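Local coordinates for protein ribosomal RNA small subunit methyltransferase E (Legionella pneumophila, PDB 5O95) that probably methylates N3 of a uridine in 16S rRNA within the 30S ribosomal subunit, using S-adenosyl-L-methionine as methyl donor, at residues B[77-85]-B[235-244]; B[192-200]-B[226-234]. All blocks are in the same frame, centred on the assembly; numbering follows the deposited sequence.

Interaction 1 (B[77-85]-B[235-244])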
loop_
_atom_site.group_PDB
_atom_site.type_symbol
_atom_site.label_atom_id
_atom_site.label_comp_id
_atom_site.label_asym_id
_atom_site.label_seq_id
_atom_site.Cartn_x
_atom_site.Cartn_y
_atom_site.Cartn_z
ATOM N N ARG B 77 -3.091 18.266 10.254
ATOM C CA ARG B 77 -3.623 16.973 9.825
ATOM C C ARG B 77 -2.778 15.829 10.351
ATOM O O ARG B 77 -2.726 14.756 9.732
ATOM C CB ARG B 77 -3.751 16.898 8.306
ATOM C CG ARG B 77 -4.759 17.874 7.756
ATOM C CD ARG B 77 -4.969 17.710 6.245
ATOM N NE ARG B 77 -6.012 18.648 5.830
ATOM C CZ ARG B 77 -5.748 19.851 5.314
ATOM N NH1 ARG B 77 -4.492 20.236 5.093
ATOM N NH2 ARG B 77 -6.767 20.662 5.009
ATOM N N GLU B 78 -2.155 16.025 11.513
ATOM C CA GLU B 78 -1.333 15.003 12.143
ATOM C C GLU B 78 -2.182 14.065 12.999
ATOM O O GLU B 78 -3.196 14.457 13.589
ATOM C CB GLU B 78 -0.261 15.650 13.023
ATOM C CG GLU B 78 0.697 16.551 12.234
ATOM C CD GLU B 78 1.392 15.810 11.099
ATOM O OE1 GLU B 78 2.152 14.855 11.402
ATOM O OE2 GLU B 78 1.188 16.170 9.911
ATOM N N SER B 79 -1.742 12.780 13.066
ATOM C CA SER B 79 -2.436 11.826 13.905
ATOM C C SER B 79 -1.994 12.002 15.354
ATOM O O SER B 79 -0.818 12.286 15.615
ATOM C CB SER B 79 -2.088 10.405 13.470
ATOM O OG SER B 79 -2.611 9.484 14.409
ATOM N N PRO B 80 -2.915 11.844 16.302
ATOM C CA PRO B 80 -2.529 11.852 17.724
ATOM C C PRO B 80 -1.694 10.655 18.132
ATOM O O PRO B 80 -1.073 10.689 19.200
ATOM C CB PRO B 80 -3.881 11.855 18.452
ATOM C CG PRO B 80 -4.811 11.202 17.490
ATOM C CD PRO B 80 -4.366 11.631 16.125
ATOM N N LEU B 81 -1.692 9.578 17.350
ATOM C CA LEU B 81 -0.810 8.455 17.612
ATOM C C LEU B 81 0.465 8.680 16.807
ATOM O O LEU B 81 0.405 8.767 15.577
ATOM C CB LEU B 81 -1.492 7.154 17.176
ATOM C CG LEU B 81 -0.638 5.894 17.225
ATOM C CD1 LEU B 81 -0.401 5.474 18.678
ATOM C CD2 LEU B 81 -1.308 4.730 16.456
ATOM N N LYS B 82 1.604 8.823 17.494
ATOM C CA LYS B 82 2.881 9.080 16.826
ATOM C C LYS B 82 3.597 7.758 16.607
ATOM O O LYS B 82 4.086 7.145 17.561
ATOM C CB LYS B 82 3.750 9.998 17.681
ATOM C CG LYS B 82 3.049 11.216 18.195
ATOM C CD LYS B 82 2.448 12.011 17.082
ATOM C CE LYS B 82 1.766 13.253 17.662
ATOM N NZ LYS B 82 0.876 13.968 16.704
ATOM N N ILE B 83 3.632 7.300 15.365
ATOM C CA ILE B 83 4.264 6.028 15.025
ATOM C C ILE B 83 5.673 6.327 14.542
ATOM O O ILE B 83 5.867 7.185 13.674
ATOM C CB ILE B 83 3.477 5.299 13.931
ATOM C CG1 ILE B 83 2.008 5.135 14.353
ATOM C CG2 ILE B 83 4.138 3.958 13.627
ATOM C CD1 ILE B 83 1.142 4.510 13.268
ATOM N N HIS B 84 6.649 5.630 15.109
ATOM C CA HIS B 84 8.029 5.656 14.638
ATOM C C HIS B 84 8.275 4.319 13.943
ATOM O O HIS B 84 8.366 3.279 14.606
ATOM C CB HIS B 84 8.986 5.830 15.809
ATOM C CG HIS B 84 10.421 5.943 15.397
ATOM N ND1 HIS B 84 11.431 6.178 16.301
ATOM C CD2 HIS B 84 11.014 5.862 14.182
ATOM C CE1 HIS B 84 12.588 6.239 15.662
ATOM N NE2 HIS B 84 12.363 6.047 14.374
ATOM N N LEU B 85 8.374 4.363 12.612
ATOM C CA LEU B 85 8.590 3.193 11.775
ATOM C C LEU B 85 10.081 3.007 11.562
ATOM O O LEU B 85 10.764 3.940 11.136
ATOM C CB LEU B 85 7.950 3.426 10.405
ATOM C CG LEU B 85 8.304 2.327 9.397
ATOM C CD1 LEU B 85 7.818 0.924 9.838
ATOM C CD2 LEU B 85 7.755 2.703 8.013
ATOM N N LEU B 235 0.926 0.338 9.377
ATOM C CA LEU B 235 0.569 1.718 9.691
ATOM C C LEU B 235 -0.934 1.933 9.618
ATOM O O LEU B 235 -1.508 2.635 10.461
ATOM C CB LEU B 235 1.280 2.685 8.756
ATOM C CG LEU B 235 2.794 2.756 8.943
ATOM C CD1 LEU B 235 3.379 3.728 7.988
ATOM C CD2 LEU B 235 3.126 3.138 10.367
ATOM N N SER B 236 -1.592 1.334 8.620
ATOM C CA SER B 236 -3.049 1.477 8.508
ATOM C C SER B 236 -3.749 0.868 9.713
ATOM O O SER B 236 -4.691 1.447 10.265
ATOM C CB SER B 236 -3.534 0.778 7.231
ATOM O OG SER B 236 -2.983 1.313 6.042
ATOM N N VAL B 237 -3.328 -0.337 10.105
ATOM C CA VAL B 237 -3.985 -1.009 11.215
ATOM C C VAL B 237 -3.733 -0.260 12.515
ATOM O O VAL B 237 -4.648 -0.070 13.321
ATOM C CB VAL B 237 -3.534 -2.478 11.297
ATOM C CG1 VAL B 237 -4.069 -3.117 12.569
ATOM C CG2 VAL B 237 -3.984 -3.254 10.066
ATOM N N LEU B 238 -2.498 0.218 12.721
ATOM C CA LEU B 238 -2.188 0.949 13.946
ATOM C C LEU B 238 -2.908 2.294 13.998
ATOM O O LEU B 238 -3.423 2.675 15.047
ATOM C CB LEU B 238 -0.675 1.157 14.064
ATOM C CG LEU B 238 0.112 -0.144 14.232
ATOM C CD1 LEU B 238 1.610 0.164 14.182
ATOM C CD2 LEU B 238 -0.262 -0.840 15.535
ATOM N N GLN B 239 -2.985 3.005 12.869
ATOM C CA GLN B 239 -3.704 4.278 12.865
ATOM C C GLN B 239 -5.193 4.079 13.053
ATOM O O GLN B 239 -5.867 4.932 13.630
ATOM C CB GLN B 239 -3.469 5.032 11.566
ATOM C CG GLN B 239 -2.061 5.593 11.412
ATOM C CD GLN B 239 -1.766 6.792 12.330
ATOM O OE1 GLN B 239 -2.476 7.069 13.301
ATOM N NE2 GLN B 239 -0.683 7.488 12.010
ATOM N N ALA B 240 -5.741 2.978 12.547
ATOM C CA ALA B 240 -7.161 2.739 12.788
ATOM C C ALA B 240 -7.413 2.382 14.248
ATOM O O ALA B 240 -8.362 2.882 14.864
ATOM C CB ALA B 240 -7.647 1.628 11.850
ATOM N N ALA B 241 -6.547 1.548 14.830
ATOM C CA ALA B 241 -6.748 1.086 16.198
ATOM C C ALA B 241 -6.529 2.204 17.213
ATOM O O ALA B 241 -7.303 2.334 18.167
ATOM C CB ALA B 241 -5.826 -0.102 16.491
ATOM N N GLY B 242 -5.503 3.039 17.013
ATOM C CA GLY B 242 -5.149 4.009 18.037
ATOM C C GLY B 242 -4.969 5.433 17.561
ATOM O O GLY B 242 -4.686 6.323 18.368
ATOM N N GLY B 243 -5.145 5.668 16.262
ATOM C CA GLY B 243 -4.921 6.984 15.698
ATOM C C GLY B 243 -6.180 7.541 15.075
ATOM O O GLY B 243 -7.272 7.362 15.619
ATOM N N ASP B 244 -6.058 8.173 13.911
ATOM C CA ASP B 244 -7.157 8.968 13.377
ATOM C C ASP B 244 -7.785 8.373 12.124
ATOM O O ASP B 244 -8.446 9.097 11.371
ATOM C CB ASP B 244 -6.721 10.412 13.133
ATOM C CG ASP B 244 -5.545 10.522 12.154
ATOM O OD1 ASP B 244 -5.052 9.496 11.641
ATOM O OD2 ASP B 244 -5.132 11.678 11.910
HETATM O O HOH W 1 -5.989 13.709 13.166
#

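Interaction 2 (B[192-200]-B[226-234])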
loop_
_atom_site.group_PDB
_atom_site.type_symbol
_atom_site.label_atom_id
_atom_site.label_comp_id
_atom_site.label_asym_id
_atom_site.label_seq_id
_atom_site.Cartn_x
_atom_site.Cartn_y
_atom_site.Cartn_z
ATOM N N VAL B 192 4.213 4.793 19.358
ATOM C CA VAL B 192 4.500 3.385 19.113
ATOM C C VAL B 192 5.726 3.310 18.219
ATOM O O VAL B 192 5.858 4.082 17.264
ATOM C CB VAL B 192 3.270 2.660 18.517
ATOM C CG1 VAL B 192 2.772 3.359 17.275
ATOM C CG2 VAL B 192 3.586 1.193 18.215
ATOM N N ALA B 193 6.633 2.390 18.547
ATOM C CA ALA B 193 7.763 2.054 17.689
ATOM C C ALA B 193 7.430 0.737 17.010
ATOM O O ALA B 193 6.941 -0.188 17.663
ATOM C CB ALA B 193 9.060 1.925 18.489
ATOM N N LEU B 194 7.623 0.684 15.699
ATOM C CA LEU B 194 7.318 -0.508 14.914
ATOM C C LEU B 194 8.528 -0.858 14.073
ATOM O O LEU B 194 8.962 -0.052 13.243
ATOM C CB LEU B 194 6.131 -0.239 13.987
ATOM C CG LEU B 194 5.785 -1.313 12.965
ATOM C CD1 LEU B 194 5.274 -2.555 13.671
ATOM C CD2 LEU B 194 4.762 -0.744 11.981
ATOM N N ILE B 195 9.041 -2.072 14.261
ATOM C CA ILE B 195 10.150 -2.605 13.478
ATOM C C ILE B 195 9.583 -3.507 12.390
ATOM O O ILE B 195 8.897 -4.492 12.686
ATOM C CB ILE B 195 11.121 -3.399 14.362
ATOM C CG1 ILE B 195 11.770 -2.478 15.395
ATOM C CG2 ILE B 195 12.207 -4.040 13.492
ATOM C CD1 ILE B 195 12.690 -3.184 16.345
ATOM N N ILE B 196 9.878 -3.181 11.136
ATOM C CA ILE B 196 9.615 -4.063 10.002
ATOM C C ILE B 196 10.961 -4.522 9.484
ATOM O O ILE B 196 11.777 -3.695 9.056
ATOM C CB ILE B 196 8.854 -3.327 8.900
ATOM C CG1 ILE B 196 7.628 -2.669 9.526
ATOM C CG2 ILE B 196 8.534 -4.269 7.737
ATOM C CD1 ILE B 196 6.424 -2.771 8.729
ATOM N N GLY B 197 11.204 -5.834 9.536
ATOM C CA GLY B 197 12.448 -6.391 9.070
ATOM C C GLY B 197 12.445 -6.691 7.587
ATOM O O GLY B 197 11.481 -6.428 6.864
ATOM N N PRO B 198 13.551 -7.253 7.109
ATOM C CA PRO B 198 13.641 -7.638 5.700
ATOM C C PRO B 198 12.833 -8.899 5.451
ATOM O O PRO B 198 12.375 -9.579 6.371
ATOM C CB PRO B 198 15.137 -7.918 5.514
ATOM C CG PRO B 198 15.570 -8.442 6.879
ATOM C CD PRO B 198 14.735 -7.655 7.886
ATOM N N GLU B 199 12.688 -9.221 4.168
ATOM C CA GLU B 199 11.903 -10.391 3.790
ATOM C C GLU B 199 12.448 -11.667 4.410
ATOM O O GLU B 199 11.669 -12.560 4.743
ATOM C CB GLU B 199 11.781 -10.484 2.269
ATOM C CG GLU B 199 11.253 -9.175 1.685
ATOM C CD GLU B 199 10.347 -9.328 0.476
ATOM O OE1 GLU B 199 10.549 -10.282 -0.306
ATOM O OE2 GLU B 199 9.440 -8.475 0.310
ATOM N N GLY B 200 13.762 -11.765 4.610
ATOM C CA GLY B 200 14.326 -12.948 5.233
ATOM C C GLY B 200 14.192 -13.041 6.736
ATOM O O GLY B 200 14.639 -14.025 7.324
ATOM N N ARG B 226 4.800 -8.688 1.189
ATOM C CA ARG B 226 6.015 -7.970 0.818
ATOM C C ARG B 226 6.349 -6.904 1.864
ATOM O O ARG B 226 5.465 -6.378 2.546
ATOM C CB ARG B 226 5.837 -7.349 -0.567
ATOM C CG ARG B 226 5.833 -8.358 -1.671
ATOM C CD ARG B 226 5.570 -7.698 -3.016
ATOM N NE ARG B 226 5.695 -8.672 -4.100
ATOM C CZ ARG B 226 6.855 -9.075 -4.612
ATOM N NH1 ARG B 226 7.999 -8.595 -4.135
ATOM N NH2 ARG B 226 6.873 -9.969 -5.593
ATOM N N THR B 227 7.640 -6.587 2.006
ATOM C CA THR B 227 8.049 -5.659 3.060
ATOM C C THR B 227 7.373 -4.301 2.916
ATOM O O THR B 227 6.949 -3.714 3.914
ATOM C CB THR B 227 9.570 -5.515 3.113
ATOM O OG1 THR B 227 10.089 -5.354 1.785
ATOM C CG2 THR B 227 10.177 -6.742 3.771
ATOM N N GLU B 228 7.236 -3.804 1.683
ATOM C CA GLU B 228 6.596 -2.508 1.507
ATOM C C GLU B 228 5.108 -2.600 1.775
ATOM O O GLU B 228 4.525 -1.666 2.332
ATOM C CB GLU B 228 6.892 -1.911 0.125
ATOM C CG GLU B 228 6.168 -2.537 -1.055
ATOM C CD GLU B 228 6.850 -3.781 -1.608
ATOM O OE1 GLU B 228 7.800 -4.287 -0.983
ATOM O OE2 GLU B 228 6.427 -4.248 -2.684
ATOM N N THR B 229 4.482 -3.732 1.441
ATOM C CA THR B 229 3.078 -3.886 1.795
ATOM C C THR B 229 2.920 -3.929 3.302
ATOM O O THR B 229 1.990 -3.330 3.853
ATOM C CB THR B 229 2.560 -5.194 1.204
ATOM O OG1 THR B 229 2.835 -5.231 -0.194
ATOM C CG2 THR B 229 1.035 -5.288 1.409
ATOM N N ALA B 230 3.806 -4.655 3.977
ATOM C CA ALA B 230 3.736 -4.810 5.419
ATOM C C ALA B 230 3.804 -3.468 6.125
ATOM O O ALA B 230 3.070 -3.240 7.085
ATOM C CB ALA B 230 4.870 -5.707 5.915
ATOM N N ALA B 231 4.732 -2.602 5.713
ATOM C CA ALA B 231 4.805 -1.272 6.305
ATOM C C ALA B 231 3.475 -0.555 6.213
ATOM O O ALA B 231 2.989 0.003 7.202
ATOM C CB ALA B 231 5.887 -0.448 5.610
ATOM N N ILE B 232 2.885 -0.526 5.022
ATOM C CA ILE B 232 1.686 0.293 4.866
ATOM C C ILE B 232 0.481 -0.380 5.526
ATOM O O ILE B 232 -0.386 0.294 6.082
ATOM C CB ILE B 232 1.477 0.677 3.393
ATOM C CG1 ILE B 232 2.766 1.303 2.827
ATOM C CG2 ILE B 232 0.349 1.715 3.264
ATOM C CD1 ILE B 232 3.511 2.290 3.792
ATOM N N THR B 233 0.414 -1.712 5.510
ATOM C CA THR B 233 -0.639 -2.416 6.230
ATOM C C THR B 233 -0.535 -2.196 7.737
ATOM O O THR B 233 -1.549 -1.962 8.414
ATOM C CB THR B 233 -0.524 -3.925 5.902
ATOM O OG1 THR B 233 -0.783 -4.104 4.498
ATOM C CG2 THR B 233 -1.490 -4.763 6.736
ATOM N N ALA B 234 0.676 -2.262 8.287
ATOM C CA ALA B 234 0.838 -2.074 9.723
ATOM C C ALA B 234 0.454 -0.654 10.130
ATOM O O ALA B 234 -0.249 -0.451 11.125
ATOM C CB ALA B 234 2.295 -2.350 10.120
HETATM O O HOH W 2 8.925 -6.723 -2.142
#

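Interaction 1 (B[77-85]-B[235-244])
The hydroxyl of S79 works in two directions at once, donating to the side-chain amide oxygen of Q239 while accepting the backbone N-H of L81. S79 OG reaches Q239 OE1 at 2.7 Å, the donor lying 18° from the carbonyl plane; the bond from L81 N to S79 OG, 3.1 Å, closes an ST turn at the entry to strand 82-85. With OG swung opposite the backbone N (chi1 172°), the hydroxyl faces the helix and stays within range of L81 N. The setting is the SPOUT methyltransferase fold, known for its C-terminal trefoil knot; helix 227-242, the last of this chain, packs against the parallel sheet, its segment 235-242 running nearly antiparallel to the strand (161°), with axes 10.0 Å apart. Branched aliphatic residues suit the buried interface. I83 spreads two branches over the helix: CG2 meets L235 CD2 at 3.5 Å, while CD1 lies 3.9 Å from L238 CB and beside the Q239 amide, its NE2 at 3.7 Å. A bend at chi2 turns that amide toward S79, and NE2 makes a weak hydrogen bond to L105 O, so both ends of the buried group are accounted for. Near the C-terminal end of the helix, L81 rests its CD2 on L238 O, and G243, with no side chain, brings its CA to 3.7 Å from L81 CB. D244 then lays its carboxylate along S79, OD2 coming 3.4 Å from S79 CA, while OD1 forms a salt bridge with NH2 of R223 of the second subunit.

Interaction 2 (B[192-200]-B[226-234])
Strand 192-196 and helix 227-234 run almost antiparallel (162°, axes 9.5 Å apart), so that L194 faces A234, I196 faces A231, and E199 in the following loop reaches T227. Small alanines let the strand's larger side chains come close to the helix backbone. I196 drives its CD1 against the A230-A231 turn, 3.3 Å from A231 CA, and L194 CD2 meets A234 CB at a tight 3.5 Å. Beyond the strand lies the cofactor region of the SPOUT fold: G197 contributes to one S-adenosyl-L-methionine site and T227 to another, with none bound to this chain. There E199, bent at chi2, swings its carboxylate to the first turn of the helix, where OE2 accepts the N-H of T227 (N to OE2 3.1 Å, N-H...O angle 159°). OE2 is met on its anti side, 18° out of the carboxylate plane, and its negative charge probably interacts favourably with the helix dipole. In one of two conformers, the compact, beta-branched T227 fits its methyl CG2 against G197 O and E199 CG, both 3.4 Å away. A water links the same E199 oxygen to E228 OE1 and to R226 NH1 at the guanidinium edge; E228 OE2 also salt-bridges K101 of the second subunit.

Interactions 1 and 2, with centres 15 Å apart, are successive turns of helix 227-242, which lies along the neighbouring parallel strands 82-88 and 191-196 and packs on both; L238 of interaction 1 also touches L194. The strands are tied by probable hydrogen bonds from H84 N to V192 O (2.8 Å) and from L194 N to H84 O (2.9 Å), and L85 CD1 packs 3.6 Å from I196 CG1. The side chain of cofactor-binding L220 is about 4 Å from that of A234 and about 7 Å from that of L238. Both contacts border the dimer interface: D244 meets R223, a cofactor-binding residue, and R226 N bonds E104, both of the second subunit.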